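Local coordinates for C381 turret protein (PDB 4IND), which forms the turrets of Sulfolobus turreted icosahedral virus, assembling as a pentamer of chains built from three jelly-roll domains, at residues R154-I160 against T254-E260. Residues are numbered along the deposited sequence; the frame is centred on the assembly and turned at random.
Sequences RINIPKI and TFGLEVE. With 2HP (dihydrogenphosphate ion), chain Y.
Segment 154-160, on the edge strand 155-163, pairs antiparallel with 254-260, on strand 253-262, joining the first and last strands of a four-stranded sheet in the middle jelly roll. Strand 176-187 flanks 254-260 on its other side. Ile-155 with Val-259 and Ile-157 with Leu-257 are hydrogen-bonded pairs. Ile-157 N gives the straightest of the backbone bonds across the segments, 2.8 Å to Leu-257 O at 164°. Between them lies the non-hydrogen-bonded pair Asn-156 and Glu-258, where Glu-258 CA sits 3.1 Å from Ile-155 O in a CA-H...O contact.

The two faces of the ladder differ. Ile-155, Ile-157, Leu-257 and Val-259 form the apolar one. Ile-155 lies alongside Val-259, and its CD1 comes 4.0 Å from Val-259 CG2. Leu-257 and Ile-157 also meet Ile-121 and Tyr-119 of strand 114-124, so this face packs against the first jelly roll.

Asn-156 and Glu-258 are on the polar face, with amide and carboxylate planes 79° apart. Asn-156 OD1 accepts a hydrogen bond from Gln-126 NE2 of a second subunit. At Lys-159 an inverse gamma turn breaks the edge strand, and the lysine amine reaches Ser-185.

A salt-bridge network beside a bound dihydrogenphosphate closes the other end. Glu-258 is extended, and its OE1 lies 2.7 Å from phosphate O4. Lys-181 also binds the ion. Arg-154 NE and NH2 form salt bridges with Glu-125 and Asp-238 of the second subunit, so the site joins two subunits. Arg-154 CG sits between its backbone N and carbonyl carbon (chi1 53°), and the extended chain beyond runs alongside Glu-260. Arg-154 NH1 makes a longer salt bridge to Glu-258 OE2, 3.5 Å. The same NH1 donates to Glu-260 OE1 (2.8 Å), in the guanidinium plane, and to phosphate O2 (2.8 Å).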
ATOM      1  N   ARG A 154      -5.513  -9.478  13.063  1.00 27.13           N
ATOM      2  CA  ARG A 154      -4.749 -10.695  13.172  1.00 24.89           C
ATOM      3  C   ARG A 154      -5.649 -11.751  13.758  1.00 25.80           C
ATOM      4  O   ARG A 154      -6.710 -11.441  14.308  1.00 26.99           O
ATOM      5  CB  ARG A 154      -3.569 -10.487  14.131  1.00 26.68           C
ATOM      6  CG  ARG A 154      -4.003  -9.927  15.484  1.00 28.54           C
ATOM      7  CD  ARG A 154      -2.847  -9.917  16.491  1.00 23.41           C
ATOM      8  NE  ARG A 154      -3.232  -9.245  17.736  1.00 26.57           N
ATOM      9  CZ  ARG A 154      -2.390  -9.008  18.740  1.00 33.20           C
ATOM     10  NH1 ARG A 154      -1.132  -9.380  18.631  1.00 29.82           N
ATOM     11  NH2 ARG A 154      -2.801  -8.410  19.846  1.00 27.65           N
ATOM     12  N   ILE A 155      -5.228 -12.995  13.639  1.00 21.78           N
ATOM     13  CA  ILE A 155      -5.844 -14.070  14.405  1.00 23.62           C
ATOM     14  C   ILE A 155      -5.270 -13.959  15.812  1.00 27.56           C
ATOM     15  O   ILE A 155      -4.051 -13.902  15.985  1.00 29.70           O
ATOM     16  CB  ILE A 155      -5.477 -15.435  13.815  1.00 27.06           C
ATOM     17  CG1 ILE A 155      -6.129 -15.601  12.433  1.00 32.32           C
ATOM     18  CG2 ILE A 155      -5.934 -16.577  14.737  1.00 26.14           C
ATOM     19  CD1 ILE A 155      -5.667 -16.862  11.716  1.00 31.41           C
ATOM     20  N   ASN A 156      -6.148 -13.882  16.811  1.00 28.77           N
ATOM     21  CA  ASN A 156      -5.709 -13.815  18.213  1.00 29.60           C
ATOM     22  C   ASN A 156      -6.672 -14.636  19.093  1.00 27.36           C
ATOM     23  O   ASN A 156      -7.599 -14.110  19.679  1.00 31.07           O
ATOM     24  CB  ASN A 156      -5.612 -12.371  18.680  1.00 27.87           C
ATOM     25  CG  ASN A 156      -4.991 -12.248  20.069  1.00 38.33           C
ATOM     26  OD1 ASN A 156      -4.563 -13.245  20.645  1.00 32.38           O
ATOM     27  ND2 ASN A 156      -4.946 -11.026  20.610  1.00 34.26           N
ATOM     28  N   ILE A 157      -6.440 -15.939  19.146  1.00 25.47           N
ATOM     29  CA  ILE A 157      -7.245 -16.841  19.983  1.00 27.68           C
ATOM     30  C   ILE A 157      -6.538 -17.059  21.317  1.00 26.25           C
ATOM     31  O   ILE A 157      -5.360 -17.394  21.330  1.00 25.19           O
ATOM     32  CB  ILE A 157      -7.406 -18.190  19.295  1.00 25.40           C
ATOM     33  CG1 ILE A 157      -8.143 -18.008  17.956  1.00 30.43           C
ATOM     34  CG2 ILE A 157      -8.171 -19.185  20.186  1.00 24.95           C
ATOM     35  CD1 ILE A 157      -8.124 -19.272  17.097  1.00 27.42           C
ATOM     36  N   PRO A 158      -7.262 -16.861  22.442  1.00 29.94           N
ATOM     37  CA  PRO A 158      -6.646 -16.983  23.774  1.00 32.47           C
ATOM     38  C   PRO A 158      -6.275 -18.428  24.091  1.00 27.20           C
ATOM     39  O   PRO A 158      -6.584 -19.321  23.296  1.00 30.71           O
ATOM     40  CB  PRO A 158      -7.727 -16.449  24.721  1.00 34.20           C
ATOM     41  CG  PRO A 158      -9.016 -16.586  23.967  1.00 36.95           C
ATOM     42  CD  PRO A 158      -8.661 -16.400  22.515  1.00 29.41           C
ATOM     43  N   LYS A 159      -5.596 -18.647  25.215  1.00 31.84           N
ATOM     44  CA  LYS A 159      -5.066 -19.963  25.536  1.00 32.63           C
ATOM     45  C   LYS A 159      -6.203 -20.858  26.033  1.00 32.67           C
ATOM     46  O   LYS A 159      -6.402 -21.023  27.222  1.00 32.99           O
ATOM     47  CB  LYS A 159      -3.938 -19.856  26.568  1.00 26.40           C
ATOM     48  CG  LYS A 159      -3.230 -21.175  26.852  1.00 30.98           C
ATOM     49  CD  LYS A 159      -2.369 -21.083  28.126  1.00 36.90           C
ATOM     50  CE  LYS A 159      -1.180 -20.153  27.931  1.00 42.53           C
ATOM     51  NZ  LYS A 159      -0.243 -20.201  29.088  1.00 39.43           N
ATOM     52  N   ILE A 160      -6.953 -21.426  25.094  1.00 27.16           N
ATOM     53  CA  ILE A 160      -8.142 -22.212  25.438  1.00 30.12           C
ATOM     54  C   ILE A 160      -8.276 -23.495  24.609  1.00 29.45           C
ATOM     55  O   ILE A 160      -9.234 -24.254  24.777  1.00 33.02           O
ATOM     56  CB  ILE A 160      -9.433 -21.387  25.220  1.00 31.36           C
ATOM     57  CG1 ILE A 160      -9.502 -20.934  23.766  1.00 36.01           C
ATOM     58  CG2 ILE A 160      -9.503 -20.197  26.182  1.00 31.65           C
ATOM     59  CD1 ILE A 160     -10.869 -20.331  23.373  1.00 35.84           C
ATOM     60  N   THR A 254      -2.717 -26.960  26.781  1.00 34.27           N
ATOM     61  CA  THR A 254      -3.715 -25.961  26.422  1.00 33.69           C
ATOM     62  C   THR A 254      -2.944 -24.838  25.756  1.00 30.38           C
ATOM     63  O   THR A 254      -1.896 -24.441  26.245  1.00 33.90           O
ATOM     64  CB  THR A 254      -4.432 -25.414  27.650  1.00 37.17           C
ATOM     65  OG1 THR A 254      -5.002 -26.495  28.389  1.00 41.16           O
ATOM     66  CG2 THR A 254      -5.545 -24.458  27.229  1.00 34.77           C
ATOM     67  N   PHE A 255      -3.423 -24.339  24.617  1.00 26.01           N
ATOM     68  CA  PHE A 255      -2.651 -23.326  23.916  1.00 22.36           C
ATOM     69  C   PHE A 255      -3.542 -22.315  23.204  1.00 30.66           C
ATOM     70  O   PHE A 255      -4.739 -22.552  22.986  1.00 28.54           O
ATOM     71  CB  PHE A 255      -1.649 -23.982  22.951  1.00 26.56           C
ATOM     72  CG  PHE A 255      -2.300 -24.694  21.786  1.00 34.35           C
ATOM     73  CD1 PHE A 255      -2.464 -24.057  20.566  1.00 25.20           C
ATOM     74  CD2 PHE A 255      -2.732 -26.007  21.917  1.00 28.06           C
ATOM     75  CE1 PHE A 255      -3.064 -24.723  19.487  1.00 30.68           C
ATOM     76  CE2 PHE A 255      -3.327 -26.681  20.860  1.00 29.19           C
ATOM     77  CZ  PHE A 255      -3.501 -26.034  19.638  1.00 27.83           C
ATOM     78  N   GLY A 256      -2.942 -21.189  22.852  1.00 28.17           N
ATOM     79  CA  GLY A 256      -3.608 -20.137  22.125  1.00 28.34           C
ATOM     80  C   GLY A 256      -2.968 -20.056  20.755  1.00 28.10           C
ATOM     81  O   GLY A 256      -2.028 -20.796  20.458  1.00 28.30           O
ATOM     82  N   LEU A 257      -3.492 -19.179  19.900  1.00 24.70           N
ATOM     83  CA  LEU A 257      -2.946 -19.039  18.558  1.00 26.78           C
ATOM     84  C   LEU A 257      -3.061 -17.611  18.103  1.00 28.28           C
ATOM     85  O   LEU A 257      -4.150 -17.036  18.065  1.00 25.62           O
ATOM     86  CB  LEU A 257      -3.701 -19.942  17.574  1.00 29.81           C
ATOM     87  CG  LEU A 257      -3.282 -19.762  16.105  1.00 25.03           C
ATOM     88  CD1 LEU A 257      -1.859 -20.237  15.906  1.00 24.01           C
ATOM     89  CD2 LEU A 257      -4.250 -20.537  15.173  1.00 29.32           C
ATOM     90  N   GLU A 258      -1.925 -17.055  17.723  1.00 27.86           N
ATOM     91  CA  GLU A 258      -1.859 -15.685  17.249  1.00 26.63           C
ATOM     92  C   GLU A 258      -1.104 -15.752  15.926  1.00 25.94           C
ATOM     93  O   GLU A 258       0.012 -16.282  15.848  1.00 35.73           O
ATOM     94  CB  GLU A 258      -1.147 -14.854  18.337  1.00 41.82           C
ATOM     95  CG  GLU A 258      -0.930 -13.370  18.091  1.00 53.60           C
ATOM     96  CD  GLU A 258      -0.251 -12.709  19.304  1.00 58.93           C
ATOM     97  OE1 GLU A 258      -0.854 -12.760  20.402  1.00 45.55           O
ATOM     98  OE2 GLU A 258       0.886 -12.171  19.167  1.00 61.07           O
ATOM     99  N   VAL A 259      -1.735 -15.266  14.859  1.00 24.07           N
ATOM    100  CA  VAL A 259      -1.091 -15.191  13.545  1.00 25.46           C
ATOM    101  C   VAL A 259      -1.214 -13.767  13.058  1.00 28.00           C
ATOM    102  O   VAL A 259      -2.321 -13.250  12.944  1.00 30.37           O
ATOM    103  CB  VAL A 259      -1.796 -16.114  12.525  1.00 25.83           C
ATOM    104  CG1 VAL A 259      -1.025 -16.131  11.200  1.00 25.46           C
ATOM    105  CG2 VAL A 259      -1.943 -17.516  13.092  1.00 25.18           C
ATOM    106  N   GLU A 260      -0.088 -13.128  12.771  1.00 27.63           N
ATOM    107  CA  GLU A 260      -0.084 -11.700  12.484  1.00 25.25           C
ATOM    108  C   GLU A 260       1.004 -11.354  11.489  1.00 24.59           C
ATOM    109  O   GLU A 260       2.094 -11.948  11.507  1.00 29.65           O
ATOM    110  CB  GLU A 260       0.136 -10.918  13.787  1.00 28.94           C
ATOM    111  CG  GLU A 260       1.377 -11.370  14.515  1.00 30.19           C
ATOM    112  CD  GLU A 260       1.274 -11.243  16.027  1.00 34.90           C
ATOM    113  OE1 GLU A 260       0.365 -10.545  16.529  1.00 41.64           O
ATOM    114  OE2 GLU A 260       2.113 -11.847  16.723  1.00 35.36           O
TER
HETATM  115  P   2HP Y 402       0.916  -9.465  21.986  1.00 47.28           P
HETATM  116  O1  2HP Y 402       2.378  -9.183  22.445  1.00 54.11           O
HETATM  117  O2  2HP Y 402       0.564  -8.661  20.774  1.00 41.75           O
HETATM  118  O3  2HP Y 402      -0.065  -8.966  22.990  1.00 51.98           O
HETATM  119  O4  2HP Y 402       0.756 -10.988  21.717  1.00 74.13           O